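Local coordinates for protein thiamine pyrophosphokinase (Bacillus subtilis, PDB 3LM8) that catalyses the ATP-dependent transfer of pyrophosphate to thiamine, giving thiamine diphosphate and AMP in thiamine salvage, at residues A[56-59]-A[60-64]; A[31-34]-A[35-38]. The protein carries 1 engineered substitution. One frame throughout, in Å; residues are numbered along the deposited sequence.

How the interactions relate
Two successive helices of the catalytic domain illustrate how the first turns of neighbouring helices can be tied together. Interaction 2 (31-34 with 35-38) opens helix 33-41, interaction 1 (56-59 with 60-64) opens helix 57-66, and their centres lie about 11 Å apart. A salt bridge joins them, E59 OE1 standing 2.7 Å from K33 NZ. Alongside it, I63 CD1 packs 3.5 Å from T35 OG1 and 3.9 Å from V36 CG2. Bound magnesium lies about 5 Å from the T37 side chain in interaction 2, whereas E59 of interaction 1 is about 13 Å from a magnesium ion. The bound thiamine occupies the pocket that includes Y174 and T186, in another region of the chain.

Interaction 1 (A[56-59]-A[60-64]); sequences TEQE and RRRIE
Q58 and R61, one helical turn apart, meet through their polar ends. Q58 sets CG anti to its own nitrogen, and a bend at chi2 (72°) brings OE1 to the R61 guanidinium. There OE1 accepts two weak hydrogen bonds from the same group, 3.1 Å from R61 NE and 3.2 Å from R61 NH1. The two flat groups are only 20° from parallel, yet neither bond is straight, so the fork is a loose one. R62 reaches back from the next position, its NH2 3.8 Å from Q58 CG.

The start of the helix is held differently. T56 is the N-cap residue, and E59, three residues on, receives its backbone N at OE2, 2.6 Å away, on the anti side of the carboxylate; the reciprocal T56 side-chain bond of a capping box is absent. Backbone hydrogen bonds from i+4 to i follow, such as R62 N to Q58 O at 2.7 Å. Farther along, R60 extends nearly straight from CG to NE and pairs with E64, NH2 to OE2 2.9 Å, while also making a cation-pi contact with F52.

Helix 57-66 links strands 47-49 and 71-73 in a beta-alpha-beta unit, with Q58, R61 and R62 exposed and I63 packed against helix 33-41.

Interaction 2 (A[31-34]-A[35-38]); sequences VDKG and TVTL
The L38 side chain lies beside the carbonyl oxygen of G34, one helical turn earlier. Its backbone N donates to G34 O at 2.9 Å, and the side chain then stays close to that same oxygen. CB lies 3.8 Å from G34 O; CG comes nearer, to 3.5 Å; and at the tip CD1 remains 4.0 Å from it. The approach follows from chi1 (-71°), which sets CG beside the backbone nitrogen, the atom already bonded to that oxygen. Beyond the helix, the buried L38 side chain packs on V7 and P45, next to this backbone bond.

T37 likewise holds its OG1 beside its own backbone nitrogen (chi1 -46°). The K33 chain, bent at chi2 and chi3, brings NZ to 4.3 Å from V36 CG1, while the charge is taken up by E59 of helix 57-66.

Ahead of the helix, D32 lies where the chain leaves strand 26-31, and backbone bonds tie V31 to V7 and D32 to F49. Strand, turn and largely buried first helical turn make up the opening of a beta-alpha-beta crossover, 26-31 to 33-41 to 47-49, in the parallel part of the central sheet. Parallel alpha/beta folds commonly place their active sites at the C-terminal ends of their parallel strands, and this junction follows the C-terminal end of strand 26-31.

Interaction 1 (A[56-59]-A[60-64])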
ATOM      1  N   THR A  56      20.604   5.525  12.448  1.00 29.98           N
ATOM      2  CA  THR A  56      21.756   5.573  13.343  1.00 38.55           C
ATOM      3  C   THR A  56      23.129   5.712  12.685  1.00 46.22           C
ATOM      4  O   THR A  56      23.330   5.372  11.514  1.00 44.53           O
ATOM      5  CB  THR A  56      21.772   4.327  14.283  1.00 43.87           C
ATOM      6  OG1 THR A  56      21.269   4.707  15.569  1.00 43.07           O
ATOM      7  CG2 THR A  56      23.180   3.747  14.441  1.00 44.03           C
ATOM      8  N   GLU A  57      24.063   6.231  13.475  1.00 58.06           N
ATOM      9  CA  GLU A  57      25.452   6.424  13.077  1.00 59.45           C
ATOM     10  C   GLU A  57      25.960   5.187  12.347  1.00 52.25           C
ATOM     11  O   GLU A  57      26.352   5.257  11.182  1.00 43.18           O
ATOM     12  CB  GLU A  57      26.304   6.675  14.327  1.00 62.92           C
ATOM     13  CG  GLU A  57      25.797   5.933  15.582  1.00103.36           C
ATOM     14  CD  GLU A  57      25.125   6.859  16.597  1.00 93.49           C
ATOM     15  OE1 GLU A  57      25.826   7.747  17.120  1.00101.42           O
ATOM     16  OE2 GLU A  57      23.911   6.706  16.874  1.00 68.81           O
ATOM     17  N   GLN A  58      25.946   4.055  13.040  1.00 51.83           N
ATOM     18  CA  GLN A  58      26.397   2.806  12.447  1.00 58.18           C
ATOM     19  C   GLN A  58      25.546   2.513  11.206  1.00 48.75           C
ATOM     20  O   GLN A  58      26.073   2.263  10.122  1.00 51.46           O
ATOM     21  CB  GLN A  58      26.259   1.668  13.463  1.00 65.41           C
ATOM     22  CG  GLN A  58      27.206   0.495  13.227  1.00 76.60           C
ATOM     23  CD  GLN A  58      28.647   0.827  13.572  1.00 86.50           C
ATOM     24  OE1 GLN A  58      29.205   1.810  13.083  1.00 87.45           O
ATOM     25  NE2 GLN A  58      29.260   0.001  14.413  1.00 89.71           N
ATOM     26  N   GLU A  59      24.228   2.568  11.372  1.00 35.46           N
ATOM     27  CA  GLU A  59      23.290   2.304  10.283  1.00 29.26           C
ATOM     28  C   GLU A  59      23.652   3.028   8.997  1.00 33.08           C
ATOM     29  O   GLU A  59      23.473   2.485   7.906  1.00 36.50           O
ATOM     30  CB  GLU A  59      21.852   2.671  10.711  1.00 28.47           C
ATOM     31  CG  GLU A  59      21.097   1.534  11.427  1.00 28.94           C
ATOM     32  CD  GLU A  59      19.783   1.969  12.091  1.00 43.66           C
ATOM     33  OE1 GLU A  59      19.025   1.084  12.551  1.00 46.85           O
ATOM     34  OE2 GLU A  59      19.506   3.187  12.166  1.00 48.99           O
ATOM     35  N   ARG A  60      24.163   4.248   9.118  1.00 33.78           N
ATOM     36  CA  ARG A  60      24.527   5.024   7.937  1.00 42.08           C
ATOM     37  C   ARG A  60      25.787   4.405   7.337  1.00 46.08           C
ATOM     38  O   ARG A  60      25.872   4.174   6.124  1.00 40.32           O
ATOM     39  CB  ARG A  60      24.770   6.494   8.316  1.00 43.67           C
ATOM     40  CG  ARG A  60      24.566   7.502   7.173  1.00 47.63           C
ATOM     41  CD  ARG A  60      24.882   8.932   7.623  1.00 53.16           C
ATOM     42  NE  ARG A  60      24.510   9.956   6.640  1.00 63.65           N
ATOM     43  CZ  ARG A  60      24.966  10.013   5.389  1.00 71.09           C
ATOM     44  NH1 ARG A  60      24.565  10.987   4.577  1.00 59.12           N
ATOM     45  NH2 ARG A  60      25.818   9.098   4.939  1.00 76.55           N
ATOM     46  N   ARG A  61      26.763   4.123   8.193  1.00 52.16           N
ATOM     47  CA  ARG A  61      27.996   3.514   7.725  1.00 49.06           C
ATOM     48  C   ARG A  61      27.674   2.203   7.027  1.00 48.41           C
ATOM     49  O   ARG A  61      28.142   1.943   5.917  1.00 52.39           O
ATOM     50  CB  ARG A  61      28.942   3.254   8.891  1.00 45.00           C
ATOM     51  CG  ARG A  61      29.477   4.509   9.552  1.00 57.62           C
ATOM     52  CD  ARG A  61      30.865   4.227  10.082  1.00 72.22           C
ATOM     53  NE  ARG A  61      30.909   2.921  10.733  1.00 82.09           N
ATOM     54  CZ  ARG A  61      32.025   2.284  11.067  1.00 88.15           C
ATOM     55  NH1 ARG A  61      31.958   1.099  11.657  1.00 90.07           N
ATOM     56  NH2 ARG A  61      33.208   2.829  10.806  1.00 88.19           N
ATOM     57  N   ARG A  62      26.865   1.383   7.688  1.00 39.79           N
ATOM     58  CA  ARG A  62      26.461   0.094   7.150  1.00 34.59           C
ATOM     59  C   ARG A  62      25.830   0.252   5.769  1.00 38.50           C
ATOM     60  O   ARG A  62      26.071  -0.557   4.875  1.00 35.87           O
ATOM     61  CB  ARG A  62      25.482  -0.581   8.113  1.00 35.40           C
ATOM     62  CG  ARG A  62      25.215  -2.043   7.821  1.00 59.16           C
ATOM     63  CD  ARG A  62      24.596  -2.721   9.037  1.00 77.60           C
ATOM     64  NE  ARG A  62      25.501  -2.695  10.186  1.00 87.16           N
ATOM     65  CZ  ARG A  62      25.176  -3.104  11.410  1.00 95.96           C
ATOM     66  NH1 ARG A  62      23.960  -3.573  11.659  1.00 99.47           N
ATOM     67  NH2 ARG A  62      26.069  -3.044  12.388  1.00 99.74           N
ATOM     68  N   ILE A  63      25.028   1.297   5.585  1.00 32.23           N
ATOM     69  CA  ILE A  63      24.412   1.512   4.285  1.00 30.99           C
ATOM     70  C   ILE A  63      25.498   1.846   3.271  1.00 32.63           C
ATOM     71  O   ILE A  63      25.590   1.218   2.222  1.00 38.56           O
ATOM     72  CB  ILE A  63      23.372   2.666   4.305  1.00 26.33           C
ATOM     73  CG1 ILE A  63      22.100   2.220   5.025  1.00 34.00           C
ATOM     74  CG2 ILE A  63      23.017   3.083   2.885  1.00 10.06           C
ATOM     75  CD1 ILE A  63      21.006   3.281   5.044  1.00 27.01           C
ATOM     76  N   GLU A  64      26.328   2.831   3.595  1.00 39.36           N
ATOM     77  CA  GLU A  64      27.392   3.253   2.695  1.00 45.89           C
ATOM     78  C   GLU A  64      28.305   2.105   2.271  1.00 43.53           C
ATOM     79  O   GLU A  64      28.709   2.016   1.114  1.00 41.12           O
ATOM     80  CB  GLU A  64      28.213   4.365   3.348  1.00 53.05           C
ATOM     81  CG  GLU A  64      27.382   5.583   3.725  1.00 61.59           C
ATOM     82  CD  GLU A  64      28.217   6.736   4.257  1.00 62.76           C
ATOM     83  OE1 GLU A  64      28.957   6.534   5.246  1.00 58.22           O
ATOM     84  OE2 GLU A  64      28.126   7.845   3.684  1.00 64.42           O
TER

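Interaction 2 (A[31-34]-A[35-38])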
ATOM      1  N   VAL A  31      12.705   4.329   1.808  1.00 17.52           N
ATOM      2  CA  VAL A  31      12.282   5.620   2.341  1.00 16.11           C
ATOM      3  C   VAL A  31      12.525   5.586   3.840  1.00 26.83           C
ATOM      4  O   VAL A  31      12.052   4.689   4.522  1.00 25.74           O
ATOM      5  CB  VAL A  31      10.763   5.874   2.051  1.00 10.78           C
ATOM      6  CG1 VAL A  31      10.223   6.967   2.951  1.00  8.96           C
ATOM      7  CG2 VAL A  31      10.557   6.253   0.576  1.00  4.55           C
ATOM      8  N   ASP A  32      13.280   6.552   4.346  1.00 22.44           N
ATOM      9  CA  ASP A  32      13.578   6.615   5.773  1.00 25.95           C
ATOM     10  C   ASP A  32      14.205   5.308   6.230  1.00 29.10           C
ATOM     11  O   ASP A  32      14.888   4.654   5.453  1.00 38.01           O
ATOM     12  CB  ASP A  32      12.293   6.880   6.561  1.00 32.45           C
ATOM     13  CG  ASP A  32      12.548   7.105   8.048  1.00 51.80           C
ATOM     14  OD1 ASP A  32      13.426   7.935   8.385  1.00 63.11           O
ATOM     15  OD2 ASP A  32      11.864   6.458   8.876  1.00 55.53           O
ATOM     16  N   LYS A  33      13.969   4.937   7.491  1.00 23.98           N
ATOM     17  CA  LYS A  33      14.498   3.695   8.065  1.00 19.35           C
ATOM     18  C   LYS A  33      14.272   2.536   7.098  1.00 22.42           C
ATOM     19  O   LYS A  33      14.988   1.528   7.128  1.00 20.61           O
ATOM     20  CB  LYS A  33      13.794   3.382   9.385  1.00 18.53           C
ATOM     21  CG  LYS A  33      14.267   4.199  10.562  1.00 23.99           C
ATOM     22  CD  LYS A  33      15.498   3.562  11.191  1.00 37.11           C
ATOM     23  CE  LYS A  33      15.166   2.213  11.814  1.00 37.48           C
ATOM     24  NZ  LYS A  33      16.378   1.489  12.284  1.00 39.37           N
ATOM     25  N   GLY A  34      13.270   2.704   6.238  1.00 15.12           N
ATOM     26  CA  GLY A  34      12.922   1.687   5.267  1.00 14.45           C
ATOM     27  C   GLY A  34      14.084   1.183   4.451  1.00 16.78           C
ATOM     28  O   GLY A  34      14.195  -0.022   4.223  1.00 24.23           O
ATOM     29  N   THR A  35      14.947   2.080   3.983  1.00 18.79           N
ATOM     30  CA  THR A  35      16.080   1.606   3.209  1.00 27.40           C
ATOM     31  C   THR A  35      16.941   0.717   4.109  1.00 25.91           C
ATOM     32  O   THR A  35      17.541  -0.241   3.642  1.00 28.65           O
ATOM     33  CB  THR A  35      16.917   2.767   2.592  1.00 26.02           C
ATOM     34  OG1 THR A  35      18.304   2.557   2.886  1.00 21.73           O
ATOM     35  CG2 THR A  35      16.462   4.113   3.105  1.00 31.60           C
ATOM     36  N   VAL A  36      16.978   1.020   5.403  1.00 21.17           N
ATOM     37  CA  VAL A  36      17.732   0.190   6.341  1.00 28.53           C
ATOM     38  C   VAL A  36      17.098  -1.208   6.345  1.00 35.59           C
ATOM     39  O   VAL A  36      17.794  -2.219   6.272  1.00 32.69           O
ATOM     40  CB  VAL A  36      17.699   0.775   7.792  1.00 24.08           C
ATOM     41  CG1 VAL A  36      18.078  -0.297   8.807  1.00 21.68           C
ATOM     42  CG2 VAL A  36      18.669   1.960   7.911  1.00 29.55           C
ATOM     43  N   THR A  37      15.770  -1.250   6.423  1.00 24.56           N
ATOM     44  CA  THR A  37      15.025  -2.503   6.425  1.00 18.94           C
ATOM     45  C   THR A  37      15.350  -3.338   5.192  1.00 30.75           C
ATOM     46  O   THR A  37      15.487  -4.567   5.262  1.00 25.75           O
ATOM     47  CB  THR A  37      13.511  -2.248   6.425  1.00 27.90           C
ATOM     48  OG1 THR A  37      13.196  -1.247   7.393  1.00 26.64           O
ATOM     49  CG2 THR A  37      12.765  -3.504   6.790  1.00 17.62           C
ATOM     50  N   LEU A  38      15.458  -2.669   4.051  1.00 31.81           N
ATOM     51  CA  LEU A  38      15.756  -3.361   2.806  1.00 22.80           C
ATOM     52  C   LEU A  38      17.105  -4.081   2.869  1.00 31.23           C
ATOM     53  O   LEU A  38      17.237  -5.225   2.438  1.00 42.40           O
ATOM     54  CB  LEU A  38      15.746  -2.362   1.643  1.00 16.73           C
ATOM     55  CG  LEU A  38      14.394  -1.798   1.214  1.00 13.07           C
ATOM     56  CD1 LEU A  38      14.615  -0.599   0.320  1.00 20.45           C
ATOM     57  CD2 LEU A  38      13.596  -2.851   0.480  1.00 21.59           C
TER